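PDB 5NYW: peptidase from Yersinia bercovieri, which is of unknown function but belongs to the Ntn-hydrolase proteasome beta-subunit family as Anbu, the ancestral beta-subunit, and is probably a peptidase. Local coordinates for residues V77-M80 against Y81-A84; G118-K121 against G122-L125. All blocks are in the same frame, centred on the assembly; numbering follows the deposited sequence.

Contact 1: V77-M80 against Y81-A84; sequences VASM and YEAA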
loop_
_atom_site.group_PDB
_atom_site.type_symbol
_atom_site.label_atom_id
_atom_site.label_comp_id
_atom_site.label_asym_id
_atom_site.label_seq_id
_atom_site.Cartn_x
_atom_site.Cartn_y
_atom_site.Cartn_z
ATOM N N VAL L 77 -28.641 -17.149 20.355
ATOM C CA VAL L 77 -27.642 -18.025 19.731
ATOM C C VAL L 77 -28.091 -19.468 19.995
ATOM O O VAL L 77 -28.619 -19.786 21.070
ATOM C CB VAL L 77 -26.184 -17.818 20.262
ATOM C CG1 VAL L 77 -25.627 -16.472 19.804
ATOM C CG2 VAL L 77 -26.111 -17.934 21.778
ATOM N N ALA L 78 -27.927 -20.327 18.995
ATOM C CA ALA L 78 -28.426 -21.703 19.073
ATOM C C ALA L 78 -27.554 -22.618 19.940
ATOM O O ALA L 78 -28.062 -23.561 20.546
ATOM C CB ALA L 78 -28.581 -22.286 17.675
ATOM N N SER L 79 -26.249 -22.347 19.985
ATOM C CA SER L 79 -25.308 -23.163 20.762
ATOM C C SER L 79 -24.286 -22.313 21.524
ATOM O O SER L 79 -24.127 -21.120 21.271
ATOM C CB SER L 79 -24.571 -24.146 19.851
ATOM O OG SER L 79 -23.713 -23.464 18.952
ATOM N N MET L 80 -23.600 -22.946 22.465
ATOM C CA MET L 80 -22.559 -22.295 23.239
ATOM C C MET L 80 -21.409 -21.867 22.331
ATOM O O MET L 80 -20.735 -20.867 22.592
ATOM C CB MET L 80 -22.049 -23.242 24.326
ATOM C CG MET L 80 -21.321 -22.577 25.480
ATOM S SD MET L 80 -22.460 -21.554 26.400
ATOM C CE MET L 80 -23.642 -22.817 26.816
ATOM N N TYR L 81 -21.202 -22.616 21.251
ATOM C CA TYR L 81 -20.162 -22.284 20.290
ATOM C C TYR L 81 -20.433 -20.928 19.643
ATOM O O TYR L 81 -19.501 -20.141 19.430
ATOM C CB TYR L 81 -20.041 -23.371 19.205
ATOM C CG TYR L 81 -18.930 -23.062 18.243
ATOM C CD1 TYR L 81 -19.170 -22.294 17.104
ATOM C CD2 TYR L 81 -17.627 -23.495 18.491
ATOM C CE1 TYR L 81 -18.151 -21.969 16.231
ATOM C CE2 TYR L 81 -16.595 -23.187 17.615
ATOM C CZ TYR L 81 -16.873 -22.414 16.481
ATOM O OH TYR L 81 -15.882 -22.073 15.586
ATOM N N GLU L 82 -21.704 -20.672 19.318
ATOM C CA GLU L 82 -22.122 -19.400 18.725
ATOM C C GLU L 82 -22.035 -18.294 19.756
ATOM O O GLU L 82 -21.674 -17.167 19.451
ATOM C CB GLU L 82 -23.555 -19.489 18.188
ATOM C CG GLU L 82 -23.757 -20.517 17.082
ATOM C CD GLU L 82 -25.170 -20.498 16.532
ATOM O OE1 GLU L 82 -25.987 -19.694 17.033
ATOM O OE2 GLU L 82 -25.472 -21.299 15.618
ATOM N N ALA L 83 -22.329 -18.639 21.000
ATOM C CA ALA L 83 -22.189 -17.694 22.087
ATOM C C ALA L 83 -20.721 -17.254 22.186
ATOM O O ALA L 83 -20.431 -16.076 22.378
ATOM C CB ALA L 83 -22.661 -18.305 23.372
ATOM N N ALA L 84 -19.802 -18.205 22.042
ATOM C CA ALA L 84 -18.364 -17.912 22.068
ATOM C C ALA L 84 -17.900 -17.025 20.920
ATOM O O ALA L 84 -17.107 -16.113 21.147
ATOM C CB ALA L 84 -17.552 -19.216 22.073
#

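Contact 2: G118-K121 against G122-L125; sequences GQIK and GEGL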
loop_
_atom_site.group_PDB
_atom_site.type_symbol
_atom_site.label_atom_id
_atom_site.label_comp_id
_atom_site.label_asym_id
_atom_site.label_seq_id
_atom_site.Cartn_x
_atom_site.Cartn_y
_atom_site.Cartn_z
ATOM N N GLY L 118 -21.579 -22.951 30.496
ATOM C CA GLY L 118 -22.981 -23.169 30.766
ATOM C C GLY L 118 -23.636 -24.183 29.870
ATOM O O GLY L 118 -22.971 -25.071 29.300
ATOM N N GLN L 119 -24.949 -24.032 29.722
ATOM C CA GLN L 119 -25.716 -24.981 28.934
ATOM C C GLN L 119 -26.859 -24.268 28.242
ATOM O O GLN L 119 -27.551 -23.449 28.855
ATOM C CB GLN L 119 -26.255 -26.100 29.824
ATOM C CG GLN L 119 -26.813 -27.282 29.075
ATOM C CD GLN L 119 -27.291 -28.383 30.006
ATOM O OE1 GLN L 119 -27.545 -28.138 31.187
ATOM N NE2 GLN L 119 -27.383 -29.611 29.488
ATOM N N ILE L 120 -27.024 -24.570 26.957
ATOM C CA ILE L 120 -28.207 -24.174 26.191
ATOM C C ILE L 120 -28.998 -25.445 25.895
ATOM O O ILE L 120 -28.426 -26.423 25.408
ATOM C CB ILE L 120 -27.821 -23.475 24.893
ATOM C CG1 ILE L 120 -27.134 -22.145 25.199
ATOM C CG2 ILE L 120 -29.042 -23.251 24.031
ATOM C CD1 ILE L 120 -26.542 -21.494 23.988
ATOM N N LYS L 121 -30.299 -25.440 26.177
ATOM C CA LYS L 121 -31.070 -26.683 26.088
ATOM C C LYS L 121 -30.945 -27.342 24.728
ATOM O O LYS L 121 -31.061 -26.694 23.698
ATOM C CB LYS L 121 -32.544 -26.465 26.444
ATOM C CG LYS L 121 -33.274 -27.787 26.711
ATOM C CD LYS L 121 -34.707 -27.593 27.206
ATOM C CE LYS L 121 -35.353 -28.933 27.579
ATOM N NZ LYS L 121 -36.729 -28.791 28.156
ATOM N N GLY L 122 -30.691 -28.645 24.747
ATOM C CA GLY L 122 -30.454 -29.396 23.535
ATOM C C GLY L 122 -28.998 -29.783 23.381
ATOM O O GLY L 122 -28.624 -30.462 22.423
ATOM N N GLU L 123 -28.160 -29.316 24.295
ATOM C CA GLU L 123 -26.745 -29.665 24.248
ATOM C C GLU L 123 -26.233 -29.883 25.681
ATOM O O GLU L 123 -26.903 -29.515 26.652
ATOM C CB GLU L 123 -25.938 -28.588 23.508
ATOM C CG GLU L 123 -25.717 -27.305 24.286
ATOM C CD GLU L 123 -24.845 -26.289 23.550
ATOM O OE1 GLU L 123 -24.651 -25.194 24.118
ATOM O OE2 GLU L 123 -24.339 -26.581 22.435
ATOM N N GLY L 124 -25.053 -30.476 25.813
ATOM C CA GLY L 124 -24.463 -30.698 27.119
ATOM C C GLY L 124 -23.737 -29.459 27.612
ATOM O O GLY L 124 -23.885 -28.370 27.074
ATOM N N LEU L 125 -22.967 -29.620 28.670
ATOM C CA LEU L 125 -22.203 -28.516 29.218
ATOM C C LEU L 125 -21.092 -28.105 28.300
ATOM O O LEU L 125 -20.413 -28.958 27.745
ATOM C CB LEU L 125 -21.600 -28.906 30.546
ATOM C CG LEU L 125 -22.580 -29.559 31.484
ATOM C CD1 LEU L 125 -21.739 -30.086 32.599
ATOM C CD2 LEU L 125 -23.603 -28.548 31.956
#

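Contact 1: V77-M80 against Y81-A84
Two amides of the helix that starts at Met80 converge on one carbonyl, Ser79 O. Ala83 N gives Ser79 O the sounder bond (3.1 Å, N-H...O angle 154°), while Glu82 N reaches it only weakly. Glu82 N is also shared with Ser79 OG, 3.5 Å away, in a long, weak capping bond. The next helical bond follows at once, from Ala84 N to Met80 O at 2.9 Å. Glu82 returns the favour to the loop. Its CG stands opposite the carbonyl carbon (chi1 -62°) and the chain runs straight on from there, past Val77 in the opposing direction, until OE1 accepts from Ala78 N at 2.8 Å. The N-H arrives from above the carboxylate, 53° out of its plane. The first helical turn probably favours the negative charge held beside it. On the buried flank, Val77 CG2 rests 3.8 Å from Ala83 CB, and Met80 packs on Leu44 and Phe128 of the sheet. The end of Tyr81 leads away from the loop, its OH hydrogen-bonded to Ser57 and Arg97 of a second subunit. The whole is a serine N-cap, reinforced by a glutamate three residues on that ties down the preceding loop.

Contact 2: G118-K121 against G122-L125
Gln119 NE2 reaches across to Glu123 O at the end of a beta hairpin, whose type II turn runs from Ile120 to Glu123. This is the firm side. The bond from Gln119 NE2 to Glu123 O is 2.9 Å long, nearly straight at 163°, and lies in the planes of both the carbonyl and the glutamine amide. An extended chain, with CG anti to the backbone N (chi1 -168°), carries the group over the gap; OE1 is bonded to Tyr198 and NE2 also to Asp201, which fixes the amide's rotation. Glu123 answers from the far side of the turn: its CG lies 3.1 Å from Ile120 O, its extended chain brings OE1 to 3.7 Å from Ile120 CB, and the same oxygen accepts from Met80 N. The turn's own bond is weak, for though Glu123 N lies 3.1 Å from Ile120 O, the N-H...O angle is only 134°. The solvent side is looser. Lys121 is fully extended and exposed, though it touches Phe203, and Gly122 and Gly124 are likewise exposed; the positive phi of Gly122 suits the third position of the turn. Back on the buried side, Leu125 CD2 stands 4.0 Å from Gln119 OE1, and Leu125 CA makes a C-H...O contact, 3.5 Å from Gly118 O.

In the fold
Contact 1 comes first along the chain and closes before contact 2 opens; helix 80-98 leads on to strand 112-120, and the two centres lie about 10 Å apart on the same side of the chain's centre. The start of the helix sits on the five-stranded antiparallel sheet at the end where strands 112-120 and 126-130 are joined by their hairpin. Glu123 OE1 probably accepts from Met80 N at 3.0 Å, so the hairpin supplies a polar partner to the first helical residue. Met80 CE packs 3.4 Å from Gln119 N. One helix start and one turn thus join a helical layer to a sheet, consistent with the layered alpha-beta-beta-alpha Ntn-hydrolase fold.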